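Side-chain contacts in arylalkylamine N-Acetyltransferase like 5b (Aedes aegypti, PDB 4FD4), which probably transfers acyl groups from acyl-coenzyme A to the amine of arylalkylamines such as serotonin and dopamine: residues K161-D166 and L179-I184; A115-R120 and T212-L217; V56-V61 and A78-P83; L105-L110 and S185-G190; E32-S37 and Q208-C213. One frame throughout, in Å; residues are numbered along the deposited sequence.

Contact 1 (K161-D166 and L179-I184)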
# COMPACT_ATOMS: atom_id res chain seq x y z
N LYS A 161 13.65 6.26 10.08
CA LYS A 161 13.64 5.91 11.49
C LYS A 161 12.39 5.11 11.84
O LYS A 161 12.28 4.60 12.94
CB LYS A 161 13.77 7.15 12.38
CG LYS A 161 15.11 7.87 12.24
CD LYS A 161 16.26 6.88 12.13
CE LYS A 161 17.18 6.91 13.36
NZ LYS A 161 18.01 8.16 13.43
N ALA A 162 11.45 5.02 10.90
CA ALA A 162 10.21 4.28 11.12
C ALA A 162 9.57 3.80 9.82
O ALA A 162 9.70 4.46 8.78
CB ALA A 162 9.21 5.13 11.93
N ILE A 163 8.87 2.67 9.88
CA ILE A 163 8.12 2.15 8.74
C ILE A 163 6.67 1.88 9.13
O ILE A 163 6.41 1.47 10.26
CB ILE A 163 8.73 0.85 8.20
CG1 ILE A 163 8.02 0.40 6.91
CG2 ILE A 163 8.65 -0.25 9.24
CD1 ILE A 163 8.62 -0.87 6.29
N SER A 164 5.73 2.11 8.21
CA SER A 164 4.32 1.89 8.48
C SER A 164 3.60 1.34 7.26
O SER A 164 4.18 1.22 6.18
CB SER A 164 3.63 3.18 8.93
OG SER A 164 3.87 4.25 8.03
N GLY A 165 2.34 0.99 7.44
CA GLY A 165 1.53 0.52 6.34
C GLY A 165 0.05 0.48 6.65
O GLY A 165 -0.36 0.42 7.82
N ASP A 166 -0.76 0.55 5.60
CA ASP A 166 -2.20 0.35 5.71
C ASP A 166 -2.49 -1.07 5.24
O ASP A 166 -2.43 -1.36 4.04
CB ASP A 166 -2.96 1.37 4.86
CG ASP A 166 -2.67 2.81 5.28
OD1 ASP A 166 -2.56 3.07 6.50
OD2 ASP A 166 -2.54 3.67 4.39
N LEU A 179 6.38 -9.06 12.38
CA LEU A 179 7.66 -8.40 12.14
C LEU A 179 7.84 -7.16 13.01
O LEU A 179 8.65 -6.28 12.70
CB LEU A 179 7.85 -8.06 10.65
CG LEU A 179 8.15 -9.22 9.67
CD1 LEU A 179 6.93 -10.10 9.46
CD2 LEU A 179 8.64 -8.67 8.32
N GLY A 180 7.08 -7.10 14.11
CA GLY A 180 7.31 -6.11 15.15
C GLY A 180 6.58 -4.79 14.99
O GLY A 180 6.91 -3.81 15.66
N MET A 181 5.60 -4.75 14.09
CA MET A 181 4.80 -3.55 13.89
C MET A 181 3.59 -3.54 14.83
O MET A 181 2.90 -4.55 14.98
CB MET A 181 4.36 -3.45 12.43
CG MET A 181 5.51 -3.50 11.43
SD MET A 181 4.99 -3.25 9.72
CE MET A 181 4.74 -1.48 9.69
N GLU A 182 3.35 -2.40 15.48
CA GLU A 182 2.20 -2.23 16.34
C GLU A 182 1.09 -1.54 15.54
O GLU A 182 1.33 -0.49 14.94
CB GLU A 182 2.58 -1.37 17.57
CG GLU A 182 1.43 -1.03 18.53
CD GLU A 182 1.79 0.07 19.53
OE1 GLU A 182 2.91 0.62 19.43
OE2 GLU A 182 0.97 0.39 20.42
N CYS A 183 -0.10 -2.14 15.49
CA CYS A 183 -1.26 -1.46 14.90
C CYS A 183 -1.74 -0.36 15.83
O CYS A 183 -2.15 -0.63 16.95
CB CYS A 183 -2.40 -2.43 14.64
SG CYS A 183 -4.02 -1.58 14.47
N ILE A 184 -1.69 0.88 15.34
CA ILE A 184 -1.96 2.04 16.18
C ILE A 184 -3.30 2.70 15.85
O ILE A 184 -3.80 3.52 16.62
CB ILE A 184 -0.87 3.10 16.03
CG1 ILE A 184 -0.62 3.40 14.55
CG2 ILE A 184 0.42 2.64 16.73
CD1 ILE A 184 0.42 4.46 14.32

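Contact 2 (A115-R120 and T212-L217)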
# COMPACT_ATOMS: atom_id res chain seq x y z
N ALA A 115 -3.53 8.13 11.69
CA ALA A 115 -2.40 7.39 12.23
C ALA A 115 -1.39 8.37 12.81
O ALA A 115 -0.84 8.14 13.88
CB ALA A 115 -1.75 6.52 11.16
N ASP A 116 -1.12 9.45 12.07
CA ASP A 116 -0.19 10.48 12.52
C ASP A 116 1.14 9.89 12.98
O ASP A 116 1.63 10.24 14.05
CB ASP A 116 -0.81 11.28 13.66
CG ASP A 116 0.00 12.52 14.02
OD1 ASP A 116 -0.12 13.00 15.17
OD2 ASP A 116 0.78 12.99 13.16
N VAL A 117 1.72 8.99 12.19
CA VAL A 117 2.96 8.31 12.59
C VAL A 117 4.07 9.29 13.01
O VAL A 117 4.68 9.14 14.09
CB VAL A 117 3.48 7.38 11.49
CG1 VAL A 117 4.87 6.85 11.85
CG2 VAL A 117 2.51 6.24 11.26
N CYS A 118 4.30 10.29 12.18
CA CYS A 118 5.39 11.24 12.43
C CYS A 118 5.21 11.99 13.76
O CYS A 118 6.17 12.20 14.50
CB CYS A 118 5.52 12.22 11.27
SG CYS A 118 6.02 11.44 9.69
N GLY A 119 3.97 12.37 14.05
CA GLY A 119 3.68 13.11 15.27
C GLY A 119 3.75 12.22 16.50
O GLY A 119 4.27 12.63 17.54
N ARG A 120 3.22 11.01 16.38
CA ARG A 120 3.21 10.08 17.49
C ARG A 120 4.62 9.64 17.89
O ARG A 120 4.89 9.44 19.08
CB ARG A 120 2.36 8.86 17.18
CG ARG A 120 0.88 9.16 17.25
CD ARG A 120 0.06 7.90 17.15
NE ARG A 120 -1.36 8.22 16.98
CZ ARG A 120 -2.29 7.31 16.74
NH1 ARG A 120 -1.96 6.03 16.65
NH2 ARG A 120 -3.56 7.68 16.59
N THR A 212 -3.70 0.48 10.26
CA THR A 212 -2.42 1.15 10.07
C THR A 212 -1.44 0.69 11.15
O THR A 212 -1.68 0.88 12.35
CB THR A 212 -2.58 2.69 10.11
OG1 THR A 212 -3.58 3.09 9.16
CG2 THR A 212 -1.26 3.37 9.78
N CYS A 213 -0.34 0.08 10.72
CA CYS A 213 0.66 -0.43 11.68
C CYS A 213 2.01 0.24 11.46
O CYS A 213 2.30 0.74 10.36
CB CYS A 213 0.77 -1.96 11.59
SG CYS A 213 -0.83 -2.80 11.57
N VAL A 214 2.85 0.23 12.51
CA VAL A 214 4.09 1.01 12.50
C VAL A 214 5.17 0.41 13.40
O VAL A 214 4.88 -0.25 14.40
CB VAL A 214 3.82 2.46 12.95
CG1 VAL A 214 3.28 2.48 14.37
CG2 VAL A 214 5.10 3.30 12.85
N LYS A 215 6.43 0.66 13.05
CA LYS A 215 7.57 0.13 13.79
C LYS A 215 8.78 1.06 13.66
O LYS A 215 9.09 1.54 12.56
CB LYS A 215 7.87 -1.29 13.31
CG LYS A 215 9.30 -1.74 13.46
CD LYS A 215 9.41 -3.25 13.21
CE LYS A 215 10.82 -3.62 12.79
NZ LYS A 215 11.09 -5.09 12.91
N LEU A 216 9.43 1.35 14.79
CA LEU A 216 10.67 2.11 14.76
C LEU A 216 11.73 1.23 14.15
O LEU A 216 11.75 0.01 14.36
CB LEU A 216 11.09 2.55 16.17
CG LEU A 216 11.12 4.06 16.41
CD1 LEU A 216 9.71 4.63 16.41
CD2 LEU A 216 11.84 4.40 17.72
N LEU A 217 12.63 1.84 13.39
CA LEU A 217 13.71 1.09 12.75
C LEU A 217 15.04 1.37 13.45
O LEU A 217 15.21 2.41 14.12
CB LEU A 217 13.78 1.40 11.26
CG LEU A 217 12.55 0.99 10.44
CD1 LEU A 217 12.47 1.75 9.12
CD2 LEU A 217 12.52 -0.52 10.19
OXT LEU A 217 15.97 0.56 13.37

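Contact 3 (V56-V61 and A78-P83)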
# COMPACT_ATOMS: atom_id res chain seq x y z
N VAL A 56 8.46 3.55 -8.92
CA VAL A 56 9.54 2.75 -9.51
C VAL A 56 10.81 3.57 -9.67
O VAL A 56 11.89 3.12 -9.30
CB VAL A 56 9.15 2.18 -10.88
CG1 VAL A 56 10.37 1.54 -11.56
CG2 VAL A 56 8.03 1.16 -10.74
N GLU A 57 10.69 4.79 -10.19
CA GLU A 57 11.86 5.63 -10.39
C GLU A 57 12.52 5.99 -9.06
O GLU A 57 13.73 6.23 -9.01
CB GLU A 57 11.49 6.90 -11.16
CG GLU A 57 10.65 7.90 -10.37
CD GLU A 57 9.98 8.94 -11.27
OE1 GLU A 57 8.78 9.24 -11.06
OE2 GLU A 57 10.65 9.46 -12.19
N GLN A 58 11.75 6.01 -7.98
CA GLN A 58 12.30 6.35 -6.66
C GLN A 58 13.08 5.19 -6.01
O GLN A 58 13.64 5.36 -4.92
CB GLN A 58 11.19 6.83 -5.71
CG GLN A 58 10.37 7.99 -6.26
CD GLN A 58 9.25 8.42 -5.33
OE1 GLN A 58 9.38 8.39 -4.11
NE2 GLN A 58 8.13 8.85 -5.93
N GLY A 59 13.10 4.04 -6.67
CA GLY A 59 13.83 2.87 -6.17
C GLY A 59 13.23 2.25 -4.92
O GLY A 59 13.94 1.58 -4.15
N THR A 60 11.93 2.44 -4.71
CA THR A 60 11.28 1.87 -3.52
C THR A 60 10.16 0.88 -3.88
O THR A 60 9.22 0.63 -3.10
CB THR A 60 10.79 2.98 -2.57
OG1 THR A 60 9.89 3.84 -3.28
CG2 THR A 60 11.97 3.81 -2.09
N VAL A 61 10.26 0.33 -5.09
CA VAL A 61 9.39 -0.76 -5.53
C VAL A 61 10.20 -2.04 -5.50
O VAL A 61 11.22 -2.16 -6.18
CB VAL A 61 8.80 -0.49 -6.93
CG1 VAL A 61 8.09 -1.72 -7.46
CG2 VAL A 61 7.84 0.69 -6.87
N ALA A 78 6.39 1.25 -1.72
CA ALA A 78 6.47 2.09 -0.52
C ALA A 78 7.02 3.46 -0.92
O ALA A 78 7.61 3.62 -1.99
CB ALA A 78 7.36 1.44 0.50
N GLY A 79 6.85 4.44 -0.04
CA GLY A 79 7.38 5.78 -0.30
C GLY A 79 7.39 6.54 1.01
O GLY A 79 6.79 6.09 1.99
N PRO A 80 8.05 7.71 1.03
CA PRO A 80 8.10 8.48 2.28
C PRO A 80 6.74 9.12 2.55
O PRO A 80 6.00 9.42 1.62
CB PRO A 80 9.16 9.56 1.99
CG PRO A 80 9.12 9.73 0.47
CD PRO A 80 8.73 8.38 -0.09
N ILE A 81 6.41 9.30 3.82
CA ILE A 81 5.29 10.17 4.18
C ILE A 81 5.81 11.18 5.19
O ILE A 81 6.81 10.93 5.88
CB ILE A 81 4.11 9.39 4.79
CG1 ILE A 81 4.58 8.57 5.99
CG2 ILE A 81 3.46 8.49 3.73
CD1 ILE A 81 3.45 7.84 6.71
N GLN A 82 5.16 12.33 5.26
CA GLN A 82 5.59 13.36 6.18
C GLN A 82 4.47 14.34 6.47
O GLN A 82 3.49 14.40 5.73
CB GLN A 82 6.80 14.09 5.61
CG GLN A 82 6.50 14.98 4.43
CD GLN A 82 7.74 15.69 3.91
OE1 GLN A 82 8.78 15.07 3.72
NE2 GLN A 82 7.62 17.00 3.70
N PRO A 83 4.60 15.09 7.58
CA PRO A 83 3.55 16.07 7.89
C PRO A 83 3.25 16.92 6.66
O PRO A 83 4.19 17.29 5.95
CB PRO A 83 4.17 16.91 9.02
CG PRO A 83 5.10 15.96 9.71
CD PRO A 83 5.67 15.09 8.59

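Contact 4 (L105-L110 and S185-G190)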
# COMPACT_ATOMS: atom_id res chain seq x y z
N LEU A 105 -8.09 8.57 -2.68
CA LEU A 105 -7.07 9.48 -2.17
C LEU A 105 -7.51 10.14 -0.87
O LEU A 105 -6.72 10.24 0.07
CB LEU A 105 -6.78 10.57 -3.21
CG LEU A 105 -5.52 10.40 -4.04
CD1 LEU A 105 -5.48 11.44 -5.16
CD2 LEU A 105 -4.29 10.53 -3.14
N LYS A 106 -8.77 10.59 -0.81
CA LYS A 106 -9.29 11.13 0.45
C LYS A 106 -9.31 10.12 1.57
O LYS A 106 -8.96 10.44 2.72
CB LYS A 106 -10.69 11.71 0.27
CG LYS A 106 -10.75 12.95 -0.60
CD LYS A 106 -12.20 13.26 -0.90
CE LYS A 106 -12.35 14.43 -1.85
NZ LYS A 106 -13.78 14.77 -2.03
N LEU A 107 -9.73 8.89 1.26
CA LEU A 107 -9.66 7.82 2.25
C LEU A 107 -8.24 7.56 2.79
O LEU A 107 -8.02 7.44 4.00
CB LEU A 107 -10.26 6.53 1.70
CG LEU A 107 -10.04 5.26 2.53
CD1 LEU A 107 -10.68 5.36 3.92
CD2 LEU A 107 -10.60 4.06 1.77
N LEU A 108 -7.28 7.46 1.88
CA LEU A 108 -5.87 7.25 2.23
C LEU A 108 -5.34 8.39 3.10
O LEU A 108 -4.62 8.16 4.08
CB LEU A 108 -5.01 7.15 0.97
CG LEU A 108 -5.29 5.95 0.07
CD1 LEU A 108 -4.39 5.99 -1.18
CD2 LEU A 108 -5.08 4.66 0.84
N ALA A 109 -5.68 9.61 2.69
CA ALA A 109 -5.33 10.80 3.45
C ALA A 109 -5.88 10.70 4.87
O ALA A 109 -5.19 11.01 5.84
CB ALA A 109 -5.85 12.05 2.75
N LEU A 110 -7.13 10.27 5.01
CA LEU A 110 -7.74 10.13 6.34
C LEU A 110 -6.97 9.10 7.17
O LEU A 110 -6.69 9.32 8.36
CB LEU A 110 -9.20 9.69 6.22
CG LEU A 110 -9.90 9.18 7.50
CD1 LEU A 110 -9.95 10.26 8.57
CD2 LEU A 110 -11.30 8.71 7.16
N SER A 185 -3.87 2.35 14.70
CA SER A 185 -5.14 2.92 14.28
C SER A 185 -5.84 1.97 13.33
O SER A 185 -5.19 1.18 12.64
CB SER A 185 -4.90 4.29 13.63
OG SER A 185 -5.99 4.65 12.80
N GLN A 186 -7.17 2.01 13.30
CA GLN A 186 -7.93 1.20 12.35
C GLN A 186 -9.21 1.88 11.90
O GLN A 186 -9.67 2.83 12.54
CB GLN A 186 -8.23 -0.20 12.91
CG GLN A 186 -8.48 -0.26 14.41
CD GLN A 186 -8.75 -1.68 14.88
OE1 GLN A 186 -9.66 -2.35 14.37
NE2 GLN A 186 -7.98 -2.14 15.85
N LEU A 187 -9.78 1.39 10.81
CA LEU A 187 -10.97 1.99 10.23
C LEU A 187 -11.82 0.94 9.55
O LEU A 187 -11.37 0.26 8.62
CB LEU A 187 -10.59 3.09 9.22
CG LEU A 187 -11.66 3.60 8.24
CD1 LEU A 187 -11.53 5.10 7.99
CD2 LEU A 187 -11.58 2.87 6.93
N ALA A 188 -13.05 0.80 10.03
CA ALA A 188 -14.01 -0.07 9.38
C ALA A 188 -14.40 0.54 8.04
O ALA A 188 -14.95 1.64 7.98
CB ALA A 188 -15.23 -0.26 10.26
N LEU A 189 -14.10 -0.18 6.96
CA LEU A 189 -14.32 0.31 5.60
C LEU A 189 -15.76 0.74 5.32
O LEU A 189 -16.00 1.81 4.76
CB LEU A 189 -13.90 -0.76 4.59
CG LEU A 189 -12.91 -0.35 3.51
CD1 LEU A 189 -12.98 -1.31 2.34
CD2 LEU A 189 -13.18 1.07 3.05
N GLY A 190 -16.72 -0.11 5.70
CA GLY A 190 -18.13 0.19 5.44
C GLY A 190 -18.65 1.36 6.27
O GLY A 190 -19.68 1.95 5.94

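Contact 5 (E32-S37 and Q208-C213)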
# COMPACT_ATOMS: atom_id res chain seq x y z
N GLU A 32 -7.48 -6.14 -4.13
CA GLU A 32 -7.35 -5.10 -3.09
C GLU A 32 -8.71 -4.66 -2.56
O GLU A 32 -9.57 -4.22 -3.32
CB GLU A 32 -6.55 -3.90 -3.60
CG GLU A 32 -6.64 -2.63 -2.74
CD GLU A 32 -6.33 -2.87 -1.27
OE1 GLU A 32 -5.43 -3.70 -0.96
OE2 GLU A 32 -6.99 -2.23 -0.42
N GLY A 33 -8.90 -4.79 -1.25
CA GLY A 33 -10.17 -4.48 -0.62
C GLY A 33 -10.70 -3.09 -0.94
O GLY A 33 -11.87 -2.93 -1.29
N ILE A 34 -9.85 -2.08 -0.84
CA ILE A 34 -10.30 -0.72 -1.12
C ILE A 34 -10.85 -0.58 -2.55
O ILE A 34 -11.99 -0.18 -2.73
CB ILE A 34 -9.20 0.32 -0.81
CG1 ILE A 34 -8.94 0.35 0.70
CG2 ILE A 34 -9.61 1.71 -1.31
CD1 ILE A 34 -7.76 1.22 1.12
N THR A 35 -10.05 -0.94 -3.55
CA THR A 35 -10.47 -0.77 -4.95
C THR A 35 -11.72 -1.58 -5.36
O THR A 35 -12.59 -1.05 -6.04
CB THR A 35 -9.26 -0.94 -5.94
OG1 THR A 35 -9.70 -1.40 -7.22
CG2 THR A 35 -8.25 -1.89 -5.38
N ILE A 36 -11.83 -2.84 -4.92
CA ILE A 36 -12.99 -3.66 -5.34
C ILE A 36 -14.26 -3.48 -4.50
O ILE A 36 -15.34 -3.93 -4.89
CB ILE A 36 -12.66 -5.18 -5.45
CG1 ILE A 36 -12.39 -5.77 -4.07
CG2 ILE A 36 -11.49 -5.41 -6.40
CD1 ILE A 36 -12.46 -7.29 -4.04
N SER A 37 -14.15 -2.83 -3.34
CA SER A 37 -15.34 -2.58 -2.53
C SER A 37 -16.05 -1.29 -2.95
O SER A 37 -17.14 -0.97 -2.45
CB SER A 37 -14.97 -2.51 -1.06
OG SER A 37 -14.39 -1.26 -0.74
N GLN A 208 -15.10 -5.70 7.28
CA GLN A 208 -13.73 -5.61 6.77
C GLN A 208 -13.07 -4.33 7.28
O GLN A 208 -13.59 -3.23 7.10
CB GLN A 208 -13.68 -5.65 5.25
CG GLN A 208 -12.34 -5.17 4.68
CD GLN A 208 -11.97 -5.86 3.38
OE1 GLN A 208 -12.71 -5.82 2.40
NE2 GLN A 208 -10.80 -6.51 3.38
N VAL A 209 -11.91 -4.49 7.91
CA VAL A 209 -11.25 -3.41 8.62
C VAL A 209 -9.86 -3.15 8.06
O VAL A 209 -9.15 -4.09 7.70
CB VAL A 209 -11.11 -3.74 10.12
CG1 VAL A 209 -10.41 -2.62 10.85
CG2 VAL A 209 -12.48 -4.02 10.74
N ILE A 210 -9.47 -1.88 8.01
CA ILE A 210 -8.13 -1.49 7.59
C ILE A 210 -7.31 -1.13 8.82
O ILE A 210 -7.78 -0.40 9.68
CB ILE A 210 -8.18 -0.27 6.67
CG1 ILE A 210 -9.19 -0.49 5.55
CG2 ILE A 210 -6.79 0.04 6.12
CD1 ILE A 210 -9.31 0.68 4.61
N LYS A 211 -6.10 -1.65 8.91
CA LYS A 211 -5.27 -1.36 10.08
C LYS A 211 -3.95 -0.70 9.71
O LYS A 211 -3.18 -1.24 8.93
CB LYS A 211 -4.99 -2.63 10.89
CG LYS A 211 -6.23 -3.34 11.42
CD LYS A 211 -5.93 -3.96 12.79
CE LYS A 211 -7.07 -4.82 13.31
NZ LYS A 211 -7.22 -6.08 12.52
N THR A 212 -3.70 0.48 10.26
CA THR A 212 -2.42 1.15 10.07
C THR A 212 -1.44 0.69 11.15
O THR A 212 -1.68 0.88 12.35
CB THR A 212 -2.58 2.69 10.11
OG1 THR A 212 -3.58 3.09 9.16
CG2 THR A 212 -1.26 3.37 9.78
N CYS A 213 -0.34 0.08 10.72
CA CYS A 213 0.66 -0.43 11.68
C CYS A 213 2.01 0.24 11.46
O CYS A 213 2.30 0.74 10.36
CB CYS A 213 0.77 -1.96 11.59
SG CYS A 213 -0.83 -2.80 11.57

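Contact 1 (K161-D166 and L179-I184)
Met181 sets out with CG opposite its carbonyl carbon (chi1 -55°), continues extended to SD and then bends at the sulfur (chi3 77°), a course that lays its methyl CE against the backbone of Ile163, Ser164 and Gly165. CE is 3.4 Å from Ile163 O and 3.6 Å from Ser164 CA, so the end of a long, unbranched chain rests mainly on main-chain atoms. The two side chains cross at about a right angle, and Ile163 adds only its branch CG2, 4.1 Å from Met181 CE. In the GNAT fold of this enzyme the two segments belong to a beta-alpha-beta crossover: strand 162-167 leads into helix 170-178, and strand 182-188 returns parallel to it, with the C-terminal strand 209-216 inserted between them. Met181 reaches past that inserted strand, which is why a residue as long and flexible as methionine suits the site. Just before it, Gly180 takes the positive phi of a Schellman motif that closes the helix and turns the chain toward the sheet. Met152 of helix 143-158 and Lys215 of the inserted strand also touch Met181, while the hydroxyl of Ser164 is hydrogen-bonded to His128 ND1.

Contact 2 (A115-R120 and T212-L217)
Val117 and Val214 meet tip to tip, one on the short helix 117-121 and the other on strand 209-216, where that helix packs on one face of the GNAT sheet, on its C-terminal strand. Their touching atoms are Val117 CG1 and Val214 CG2, 3.7 Å apart. Val214 has its other methyl, CG1, between the backbone N and the carbonyl carbon (chi1 61°), which puts CG2 opposite the backbone N, facing Val117. Branched at CB, valine presents a methyl close to the backbone, which suits the short span between a strand and a helix lying on it.

Two residues back along the strand, Thr212 faces the end of helix 99-115, on the same side of the strand as Val214, while Cys213 between them points away. The Thr212 methyl CG2 presses on Ala115 CB at 3.5 Å, closer than usual for two carbons. Alanine suits this spot because the backbones run near each other, with 6.6 Å between Ala115 CA and Thr212 CA. Threonine serves two neighbours at once: the methyl turns to Ala115, and OG1 is hydrogen-bonded to Asp166 OD1 of strand 162-167.

Between Ala115 and Val117 the chain changes direction at Asp116, whose positive phi separates helix 99-115 from helix 117-121. This residue is also the N-cap of helix 117-121. A weak bond runs from Gly119 N to Asp116 OD2, 3.4 Å long with an angle of 134° at the hydrogen.

Contact 3 (V56-V61 and A78-P83)
Thr60 grips Ala78 by two hydrogen bonds, the tight part of the contact. Its hydroxyl OG1 donates to Ala78 O over just 2.6 Å, while Ala78 N donates to Thr60 O at 3.2 Å. OG1 stands between the backbone N and the carbonyl carbon of its own residue (chi1 58°), a rotation that points the hydroxyl at the carbonyl of the same residue whose N-H is bonded to Thr60 O. It meets Ala78 O from 31° out of the carbonyl plane. A short side chain with a donor near CB is what this place needs, and the small Ala78 lets loop and strand come close, its CB 4.1 Å from Thr60 O.

The exposed side is much looser. There the extended Gln58 crosses Pro80 at a slant, its OE1 no nearer than 4.1 Å to Pro80 CD. A flexible polar chain and a rigid ring both tolerate solvent. Gln58 NE2 turns back instead to a weak bond with Ser54 O. Gly59 closes the type I turn that begins at Val56, its positive phi bringing the chain round to Thr60.

The contact lies at the open end of the hairpin made by strands 61-66 and 71-81. Tyr127 of strand 126-134 touches both Thr60 and Ala78, Gly79 pairs with His128 on that strand, and Gln151 of helix 143-158 donates NE2 to Thr60 O.

Contact 4 (L105-L110 and S185-G190)
Helix 99-115 packs here against strand 182-188, the outermost strand on one side of the mixed GNAT sheet, and all of the contact is made by leucine methyls. Leu107 and Leu110, three residues apart and so on neighbouring turns of one helix face, receive Leu187 from the strand. Leu187 CD1 is 3.7 Å from Leu110 CD2 and 4.2 Å from Leu107 CD1, which places this one methyl against both helix residues. Its second branch, Leu187 CD2, lies 4.0 Å from Leu107 CD1. The axes of the side chains differ: Leu110 meets Leu187 at about a right angle, whereas Leu107 crosses it at a slant.

Leu107 and Leu110 both hold CG opposite their backbone N (chi1 170° in Leu107, 166° in Leu110), which extends them outward to the sheet. Leu107 uses its two branches separately. While CD1 serves Leu187, CD2 of Leu107 approaches Leu189 CD2 at 4.2 Å. Leucine fits such a place because its forked end can touch two neighbours, and because it asks for no polar partner. Burial is uneven, since Leu107 and Leu189 are buried but Leu110 and Leu187 keep some exposure.

Phe201, in a loop, touches Leu107 and Leu189, and Tyr192 touches Leu107 and Leu110. Ile210 of the adjoining strand 209-216 packs beside Leu187 and Leu189, while on another face of helix 99-115 Leu105, Leu108 and Ala109 lean on Met89 of helix 85-95.

Contact 5 (E32-S37 and Q208-C213)
Ile34 lays the end of its longer branch across the terminal methyl of Ile210, and its path is best followed outward from the short helix 33-37. CB of Ile34 itself stays back, 5.4 Å from Ile210 CD1. CG1 leaves it opposite the carbonyl carbon (chi1 -66°) and is the first atom to touch, 3.9 Å from Ile210 CD1. The terminal CD1 of Ile34 then passes the same methyl, again at 3.9 Å, so that Ile210 CD1 rests against the last bond of Ile34 and the two chains cross at about a right angle. Ile104 and Leu107 of helix 99-115, together with Phe201, also pack on Ile34, giving its branched hydrocarbon an apolar setting.

In GNAT enzymes the region after the first helix commonly borders the acceptor side of the active site. A glycerol near Ile34 and weakly bonded to Glu32 OE1 is consistent with a pocket here, although it probably came from the crystallisation liquor. The contact packs helix 33-37 on the start of strand 209-216. Glu32 is the N-cap of that helix: Ile34 N donates to Glu32 OE2 over 2.9 Å, with an N-H...O angle of 164°. The donor meets OE2 from 39° out of the carboxylate plane. The bond caps the first turn, from which Ile34 projects.

Just before the strand, Gln208 brings OE1 to 4.2 Å from Gly33 CA, a loose approach. Glycine suits this position, since a CB would point at Gln208 and crowd its amide. Gln208 NE2 makes a weak hydrogen bond to Thr168 O.

All five contacts reach one mixed sheet. Contacts 1 and 2 are buried and lie about 6 Å apart between centres; contact 1 spans strand 209-216, on which contacts 2 and 5 both end, sharing Thr212 and Cys213. Contacts 4 and 5 are partly buried and adjoin through backbone pairing of Leu187 with Ile210. Contact 3 is buried at Thr60 and Ala78 but exposed at Gln58 and Pro80; it touches contacts 1 and 2 yet lies across the chain's centre from contact 5. Chemistry follows place: helix-on-strand contacts 2, 4 and 5 rely mainly on aliphatic carbons, contact 1 sets a thioether methyl on backbone, and contact 3, loop on strand, alone has hydrogen bonds between its segments.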